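Local coordinates for protein chloride intracellular channel exc-4 (Caenorhabditis elegans, PDB 2YV9) that may insert into membranes and form chloride ion channels, and is required to regulate lumen size as the worm's excretory canal grows, at residues P14-A26 and G54-N66. Residues are numbered along the deposited sequence; the frame is centred on the assembly and turned at random.
Sequences PQSKPLLELYVKA and GVARVEVKTVNVN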
ATOM      1  N   PRO A  14      -1.428   2.026  31.316  1.00 85.66           N
ATOM      2  CA  PRO A  14      -1.345   1.376  30.003  1.00 81.25           C
ATOM      3  C   PRO A  14      -1.966   2.231  28.895  1.00 69.37           C
ATOM      4  O   PRO A  14      -1.468   2.249  27.769  1.00 62.47           O
ATOM      5  CB  PRO A  14      -2.135   0.078  30.200  1.00 85.31           C
ATOM      6  CG  PRO A  14      -2.039  -0.207  31.653  1.00 85.38           C
ATOM      7  CD  PRO A  14      -1.981   1.125  32.343  1.00 87.42           C
ATOM      8  N   GLN A  15      -3.030   2.955  29.226  1.00 58.35           N
ATOM      9  CA  GLN A  15      -3.656   3.875  28.273  1.00 68.84           C
ATOM     10  C   GLN A  15      -2.821   5.130  27.945  1.00 59.08           C
ATOM     11  O   GLN A  15      -3.268   5.981  27.179  1.00 75.79           O
ATOM     12  CB  GLN A  15      -5.074   4.262  28.735  1.00 74.03           C
ATOM     13  CG  GLN A  15      -6.151   3.193  28.463  1.00 81.42           C
ATOM     14  CD  GLN A  15      -6.265   2.129  29.557  1.00 93.95           C
ATOM     15  OE1 GLN A  15      -5.543   2.155  30.554  1.00101.45           O
ATOM     16  NE2 GLN A  15      -7.187   1.189  29.367  1.00 99.28           N
ATOM     17  N   SER A  16      -1.617   5.238  28.503  1.00 65.80           N
ATOM     18  CA  SER A  16      -0.676   6.305  28.137  1.00 65.57           C
ATOM     19  C   SER A  16      -0.114   6.090  26.737  1.00 56.01           C
ATOM     20  O   SER A  16      -0.026   7.028  25.949  1.00 75.93           O
ATOM     21  CB  SER A  16       0.498   6.371  29.127  1.00 74.42           C
ATOM     22  OG  SER A  16       1.550   7.199  28.645  1.00 75.13           O
ATOM     23  N   LYS A  17       0.301   4.859  26.447  1.00 50.86           N
ATOM     24  CA  LYS A  17       0.961   4.574  25.171  1.00 42.89           C
ATOM     25  C   LYS A  17      -0.052   4.500  24.051  1.00 31.05           C
ATOM     26  O   LYS A  17      -1.221   4.144  24.266  1.00 35.58           O
ATOM     27  CB  LYS A  17       1.775   3.287  25.185  1.00 41.00           C
ATOM     28  CG  LYS A  17       1.121   2.092  25.806  1.00 51.58           C
ATOM     29  CD  LYS A  17       1.725   1.785  27.170  1.00 58.56           C
ATOM     30  CE  LYS A  17       1.746   0.292  27.457  1.00 64.48           C
ATOM     31  NZ  LYS A  17       2.335   0.038  28.808  1.00 58.17           N
ATOM     32  N   PRO A  18       0.396   4.861  22.846  1.00 34.27           N
ATOM     33  CA  PRO A  18      -0.522   4.890  21.704  1.00 31.34           C
ATOM     34  C   PRO A  18      -1.211   3.552  21.430  1.00 30.54           C
ATOM     35  O   PRO A  18      -0.612   2.487  21.630  1.00 32.39           O
ATOM     36  CB  PRO A  18       0.377   5.292  20.540  1.00 36.66           C
ATOM     37  CG  PRO A  18       1.780   5.090  21.008  1.00 41.32           C
ATOM     38  CD  PRO A  18       1.760   5.271  22.481  1.00 37.86           C
ATOM     39  N   LEU A  19      -2.475   3.621  21.004  1.00 31.68           N
ATOM     40  CA  LEU A  19      -3.248   2.467  20.607  1.00 27.46           C
ATOM     41  C   LEU A  19      -3.297   2.470  19.090  1.00 35.19           C
ATOM     42  O   LEU A  19      -3.839   3.414  18.493  1.00 35.15           O
ATOM     43  CB  LEU A  19      -4.692   2.510  21.152  1.00 31.88           C
ATOM     44  CG  LEU A  19      -5.645   1.451  20.584  1.00 39.84           C
ATOM     45  CD1 LEU A  19      -5.079   0.034  20.904  1.00 33.82           C
ATOM     46  CD2 LEU A  19      -7.066   1.639  21.123  1.00 42.63           C
ATOM     47  N   LEU A  20      -2.718   1.429  18.484  1.00 28.77           N
ATOM     48  CA  LEU A  20      -2.688   1.255  17.023  1.00 28.36           C
ATOM     49  C   LEU A  20      -3.511   0.020  16.694  1.00 30.43           C
ATOM     50  O   LEU A  20      -3.245  -1.061  17.253  1.00 29.22           O
ATOM     51  CB  LEU A  20      -1.251   1.070  16.554  1.00 25.70           C
ATOM     52  CG  LEU A  20      -0.272   2.195  16.907  1.00 26.25           C
ATOM     53  CD1 LEU A  20       1.202   1.847  16.550  1.00 29.62           C
ATOM     54  CD2 LEU A  20      -0.729   3.511  16.284  1.00 32.09           C
ATOM     55  N   GLU A  21      -4.541   0.183  15.863  0.50 27.49           N
ATOM     56  CA  GLU A  21      -5.373  -0.935  15.433  0.50 25.42           C
ATOM     57  C   GLU A  21      -4.963  -1.250  14.000  0.50 27.93           C
ATOM     58  O   GLU A  21      -4.803  -0.348  13.192  0.50 23.00           O
ATOM     59  CB  GLU A  21      -6.864  -0.596  15.552  0.50 25.36           C
ATOM     60  CG  GLU A  21      -7.221  -0.047  16.940  0.50 40.39           C
ATOM     61  CD  GLU A  21      -8.626   0.518  17.027  0.50 42.86           C
ATOM     62  OE1 GLU A  21      -9.585  -0.231  16.727  0.50 41.53           O
ATOM     63  OE2 GLU A  21      -8.769   1.698  17.430  0.50 36.27           O
ATOM     64  N   LEU A  22      -4.701  -2.525  13.738  1.00 26.18           N
ATOM     65  CA  LEU A  22      -4.366  -3.007  12.413  1.00 26.38           C
ATOM     66  C   LEU A  22      -5.483  -3.886  11.898  1.00 27.66           C
ATOM     67  O   LEU A  22      -5.883  -4.842  12.564  1.00 25.01           O
ATOM     68  CB  LEU A  22      -3.082  -3.815  12.478  1.00 23.66           C
ATOM     69  CG  LEU A  22      -2.584  -4.261  11.105  1.00 23.77           C
ATOM     70  CD1 LEU A  22      -2.047  -3.087  10.295  1.00 26.90           C
ATOM     71  CD2 LEU A  22      -1.489  -5.277  11.323  1.00 28.54           C
ATOM     72  N   TYR A  23      -5.972  -3.549  10.701  1.00 27.21           N
ATOM     73  CA  TYR A  23      -6.998  -4.318  10.026  1.00 26.86           C
ATOM     74  C   TYR A  23      -6.256  -5.134   8.989  1.00 29.20           C
ATOM     75  O   TYR A  23      -5.471  -4.587   8.228  1.00 24.76           O
ATOM     76  CB  TYR A  23      -8.000  -3.388   9.329  1.00 26.54           C
ATOM     77  CG  TYR A  23      -8.937  -2.679  10.279  1.00 24.88           C
ATOM     78  CD1 TYR A  23     -10.211  -3.150  10.519  1.00 47.73           C
ATOM     79  CD2 TYR A  23      -8.509  -1.558  10.990  1.00 38.62           C
ATOM     80  CE1 TYR A  23     -11.059  -2.500  11.401  1.00 51.08           C
ATOM     81  CE2 TYR A  23      -9.357  -0.902  11.857  1.00 45.89           C
ATOM     82  CZ  TYR A  23     -10.623  -1.377  12.064  1.00 42.36           C
ATOM     83  OH  TYR A  23     -11.449  -0.710  12.951  1.00 48.93           O
ATOM     84  N   VAL A  24      -6.484  -6.432   8.984  1.00 24.11           N
ATOM     85  CA  VAL A  24      -5.824  -7.359   8.082  1.00 24.88           C
ATOM     86  C   VAL A  24      -6.868  -8.087   7.223  1.00 25.47           C
ATOM     87  O   VAL A  24      -7.970  -8.355   7.659  1.00 26.58           O
ATOM     88  CB  VAL A  24      -4.919  -8.361   8.829  1.00 25.21           C
ATOM     89  CG1 VAL A  24      -3.790  -7.593   9.611  1.00 21.45           C
ATOM     90  CG2 VAL A  24      -5.731  -9.319   9.743  1.00 28.48           C
ATOM     91  N   LYS A  25      -6.464  -8.455   6.013  1.00 22.52           N
ATOM     92  CA  LYS A  25      -7.315  -9.240   5.149  1.00 26.74           C
ATOM     93  C   LYS A  25      -7.627 -10.602   5.776  1.00 25.95           C
ATOM     94  O   LYS A  25      -6.725 -11.313   6.183  1.00 23.65           O
ATOM     95  CB  LYS A  25      -6.622  -9.451   3.801  1.00 24.22           C
ATOM     96  CG  LYS A  25      -7.502 -10.198   2.812  1.00 30.65           C
ATOM     97  CD  LYS A  25      -6.774 -10.752   1.579  1.00 36.22           C
ATOM     98  CE  LYS A  25      -7.720 -11.729   0.829  1.00 44.46           C
ATOM     99  NZ  LYS A  25      -8.023 -13.014   1.619  1.00 34.67           N
ATOM    100  N   ALA A  26      -8.916 -10.958   5.857  1.00 23.56           N
ATOM    101  CA  ALA A  26      -9.342 -12.231   6.405  1.00 25.71           C
ATOM    102  C   ALA A  26      -9.154 -13.375   5.403  1.00 23.89           C
ATOM    103  O   ALA A  26      -9.174 -13.180   4.179  1.00 25.21           O
ATOM    104  CB  ALA A  26     -10.862 -12.155   6.811  1.00 22.02           C
ATOM    105  N   GLY A  54       6.176  -2.901  25.404  1.00 31.79           N
ATOM    106  CA  GLY A  54       5.345  -1.864  26.039  1.00 37.72           C
ATOM    107  C   GLY A  54       5.374  -0.483  25.405  1.00 40.91           C
ATOM    108  O   GLY A  54       4.952   0.495  26.030  1.00 41.33           O
ATOM    109  N   VAL A  55       5.837  -0.384  24.159  1.00 31.73           N
ATOM    110  CA  VAL A  55       5.889   0.902  23.463  1.00 31.51           C
ATOM    111  C   VAL A  55       4.491   1.285  22.919  1.00 32.01           C
ATOM    112  O   VAL A  55       4.157   2.471  22.836  1.00 38.49           O
ATOM    113  CB  VAL A  55       6.955   0.853  22.323  1.00 30.67           C
ATOM    114  CG1 VAL A  55       6.770   1.959  21.291  1.00 36.31           C
ATOM    115  CG2 VAL A  55       8.385   0.899  22.898  1.00 34.56           C
ATOM    116  N   ALA A  56       3.688   0.302  22.536  1.00 37.78           N
ATOM    117  CA  ALA A  56       2.345   0.576  21.996  1.00 31.00           C
ATOM    118  C   ALA A  56       1.335  -0.470  22.484  1.00 29.54           C
ATOM    119  O   ALA A  56       1.714  -1.591  22.810  1.00 31.14           O
ATOM    120  CB  ALA A  56       2.389   0.589  20.456  1.00 35.93           C
ATOM    121  N   ARG A  57       0.064  -0.079  22.562  1.00 26.36           N
ATOM    122  CA  ARG A  57      -1.039  -0.996  22.622  1.00 29.29           C
ATOM    123  C   ARG A  57      -1.443  -1.287  21.170  1.00 31.34           C
ATOM    124  O   ARG A  57      -1.480  -0.379  20.321  1.00 31.18           O
ATOM    125  CB  ARG A  57      -2.219  -0.414  23.361  1.00 32.62           C
ATOM    126  CG  ARG A  57      -1.933  -0.105  24.825  1.00 43.05           C
ATOM    127  CD  ARG A  57      -3.125   0.613  25.439  1.00 39.79           C
ATOM    128  NE  ARG A  57      -3.160   2.019  25.041  1.00 32.46           N
ATOM    129  CZ  ARG A  57      -4.263   2.730  24.818  1.00 33.45           C
ATOM    130  NH1 ARG A  57      -5.468   2.192  24.960  1.00 46.10           N
ATOM    131  NH2 ARG A  57      -4.163   4.005  24.465  1.00 37.55           N
ATOM    132  N   VAL A  58      -1.756  -2.546  20.907  1.00 26.60           N
ATOM    133  CA  VAL A  58      -2.060  -2.977  19.558  1.00 31.37           C
ATOM    134  C   VAL A  58      -3.228  -3.946  19.588  1.00 38.94           C
ATOM    135  O   VAL A  58      -3.245  -4.899  20.380  1.00 30.36           O
ATOM    136  CB  VAL A  58      -0.844  -3.702  18.924  1.00 28.99           C
ATOM    137  CG1 VAL A  58      -1.114  -4.137  17.448  1.00 27.58           C
ATOM    138  CG2 VAL A  58       0.385  -2.879  19.037  1.00 26.39           C
ATOM    139  N   GLU A  59      -4.193  -3.706  18.700  1.00 28.83           N
ATOM    140  CA  GLU A  59      -5.274  -4.635  18.464  1.00 25.51           C
ATOM    141  C   GLU A  59      -5.208  -5.006  16.994  1.00 29.78           C
ATOM    142  O   GLU A  59      -4.767  -4.205  16.192  1.00 32.43           O
ATOM    143  CB  GLU A  59      -6.624  -3.999  18.809  1.00 36.81           C
ATOM    144  CG  GLU A  59      -6.772  -3.660  20.299  1.00 50.64           C
ATOM    145  CD  GLU A  59      -8.077  -2.935  20.621  1.00 48.48           C
ATOM    146  OE1 GLU A  59      -8.762  -2.479  19.676  1.00 56.49           O
ATOM    147  OE2 GLU A  59      -8.402  -2.821  21.823  1.00 66.70           O
ATOM    148  N   VAL A  60      -5.579  -6.234  16.660  1.00 29.67           N
ATOM    149  CA  VAL A  60      -5.673  -6.653  15.286  1.00 27.04           C
ATOM    150  C   VAL A  60      -7.065  -7.202  15.017  1.00 29.00           C
ATOM    151  O   VAL A  60      -7.570  -7.992  15.817  1.00 33.90           O
ATOM    152  CB  VAL A  60      -4.647  -7.757  14.941  1.00 24.33           C
ATOM    153  CG1 VAL A  60      -4.811  -8.186  13.440  1.00 30.36           C
ATOM    154  CG2 VAL A  60      -3.243  -7.274  15.194  1.00 25.39           C
ATOM    155  N   LYS A  61      -7.631  -6.834  13.861  1.00 28.41           N
ATOM    156  CA  LYS A  61      -8.973  -7.256  13.439  1.00 33.52           C
ATOM    157  C   LYS A  61      -8.961  -7.712  11.993  1.00 29.14           C
ATOM    158  O   LYS A  61      -8.329  -7.073  11.161  1.00 27.54           O
ATOM    159  CB  LYS A  61      -9.963  -6.100  13.572  1.00 37.75           C
ATOM    160  CG  LYS A  61     -10.172  -5.655  14.999  1.00 45.24           C
ATOM    161  CD  LYS A  61     -11.147  -4.499  15.118  1.00 55.79           C
ATOM    162  CE  LYS A  61     -11.285  -4.041  16.568  1.00 67.30           C
ATOM    163  NZ  LYS A  61     -11.713  -5.142  17.476  1.00 69.59           N
ATOM    164  N   THR A  62      -9.675  -8.804  11.710  1.00 29.58           N
ATOM    165  CA  THR A  62      -9.732  -9.363  10.376  1.00 25.96           C
ATOM    166  C   THR A  62     -10.934  -8.809   9.627  1.00 32.02           C
ATOM    167  O   THR A  62     -11.992  -8.607  10.210  1.00 36.87           O
ATOM    168  CB  THR A  62      -9.851 -10.907  10.382  1.00 41.54           C
ATOM    169  OG1 THR A  62     -11.163 -11.280  10.856  1.00 34.14           O
ATOM    170  CG2 THR A  62      -8.700 -11.583  11.235  1.00 29.56           C
ATOM    171  N   VAL A  63     -10.781  -8.614   8.325  1.00 30.93           N
ATOM    172  CA  VAL A  63     -11.845  -8.082   7.497  1.00 32.61           C
ATOM    173  C   VAL A  63     -11.982  -8.812   6.173  1.00 34.21           C
ATOM    174  O   VAL A  63     -11.010  -9.226   5.536  1.00 27.05           O
ATOM    175  CB  VAL A  63     -11.600  -6.568   7.239  1.00 36.38           C
ATOM    176  CG1 VAL A  63     -12.547  -6.037   6.188  1.00 49.81           C
ATOM    177  CG2 VAL A  63     -11.747  -5.792   8.522  1.00 30.61           C
ATOM    178  N   ASN A  64     -13.228  -8.958   5.738  1.00 33.46           N
ATOM    179  CA  ASN A  64     -13.528  -9.444   4.433  1.00 35.10           C
ATOM    180  C   ASN A  64     -13.508  -8.224   3.534  1.00 35.75           C
ATOM    181  O   ASN A  64     -14.359  -7.346   3.640  1.00 33.40           O
ATOM    182  CB  ASN A  64     -14.914 -10.098   4.475  1.00 40.87           C
ATOM    183  CG  ASN A  64     -15.275 -10.776   3.209  1.00 43.13           C
ATOM    184  OD1 ASN A  64     -14.828 -10.393   2.132  1.00 35.29           O
ATOM    185  ND2 ASN A  64     -16.149 -11.779   3.315  1.00 51.05           N
ATOM    186  N   VAL A  65     -12.495  -8.132   2.686  1.00 37.99           N
ATOM    187  CA  VAL A  65     -12.333  -6.971   1.822  1.00 33.14           C
ATOM    188  C   VAL A  65     -13.496  -6.766   0.858  1.00 43.23           C
ATOM    189  O   VAL A  65     -13.622  -5.704   0.226  1.00 36.43           O
ATOM    190  CB  VAL A  65     -11.034  -7.057   0.988  1.00 45.80           C
ATOM    191  CG1 VAL A  65      -9.802  -7.070   1.905  1.00 36.80           C
ATOM    192  CG2 VAL A  65     -11.064  -8.280   0.068  1.00 50.27           C
ATOM    193  N   ASN A  66     -14.345  -7.786   0.762  1.00 44.16           N
ATOM    194  CA  ASN A  66     -15.502  -7.729  -0.111  1.00 48.05           C
ATOM    195  C   ASN A  66     -16.761  -7.253   0.609  1.00 44.78           C
ATOM    196  O   ASN A  66     -17.773  -7.006  -0.049  1.00 49.18           O
ATOM    197  CB  ASN A  66     -15.698  -9.094  -0.791  1.00 56.35           C
ATOM    198  CG  ASN A  66     -14.635  -9.359  -1.861  1.00 63.02           C
ATOM    199  OD1 ASN A  66     -14.515  -8.594  -2.824  1.00 68.25           O
ATOM    200  ND2 ASN A  66     -13.851 -10.425  -1.685  1.00 56.76           N
TER
HETATM  201  O   HOH W   1     -10.898 -11.074   2.723  1.00 37.15           O
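The guanidinium of R57 fills a slot between the loop residues Q15 and K17 and the first strand residue, L19. CA of Q15 sits 3.6 Å above the guanidinium plane, over its centre, CB of L19 lies over the opposite face, offset toward the rim, and K17 O closes the edge in plane, accepting from NE and NH2, each at 3.0 Å. A bend at chi3 (-77°) turns the arginine tip back over this loop, where E86 adds a salt bridge to NH2. Behind it the strands run parallel, 31° between their directions, with R57 N bonded to P18 O and L20 N to R57 O; the alternation continues to A26 N, 2.7 Å from V63 O. On the face of L19, E21 and Y23, CD1 of L19 rests on CB of R57 at 3.8 Å, and CG2 of V63 rests at the edge of the tyrosine ring, in its plane, 3.7 Å from CD1 of Y23. On the other face V24 crosses V60 at about a right angle, CG2 to CG1 4.0 Å. Helix 38-52 covers that face, W44 touching L22 and V60, and completes the beta-alpha-beta unit of the thioredoxin-like domain; strand 81-84 flanks 19-25 antiparallel, leaving 57-63 outermost in the chain's sheet.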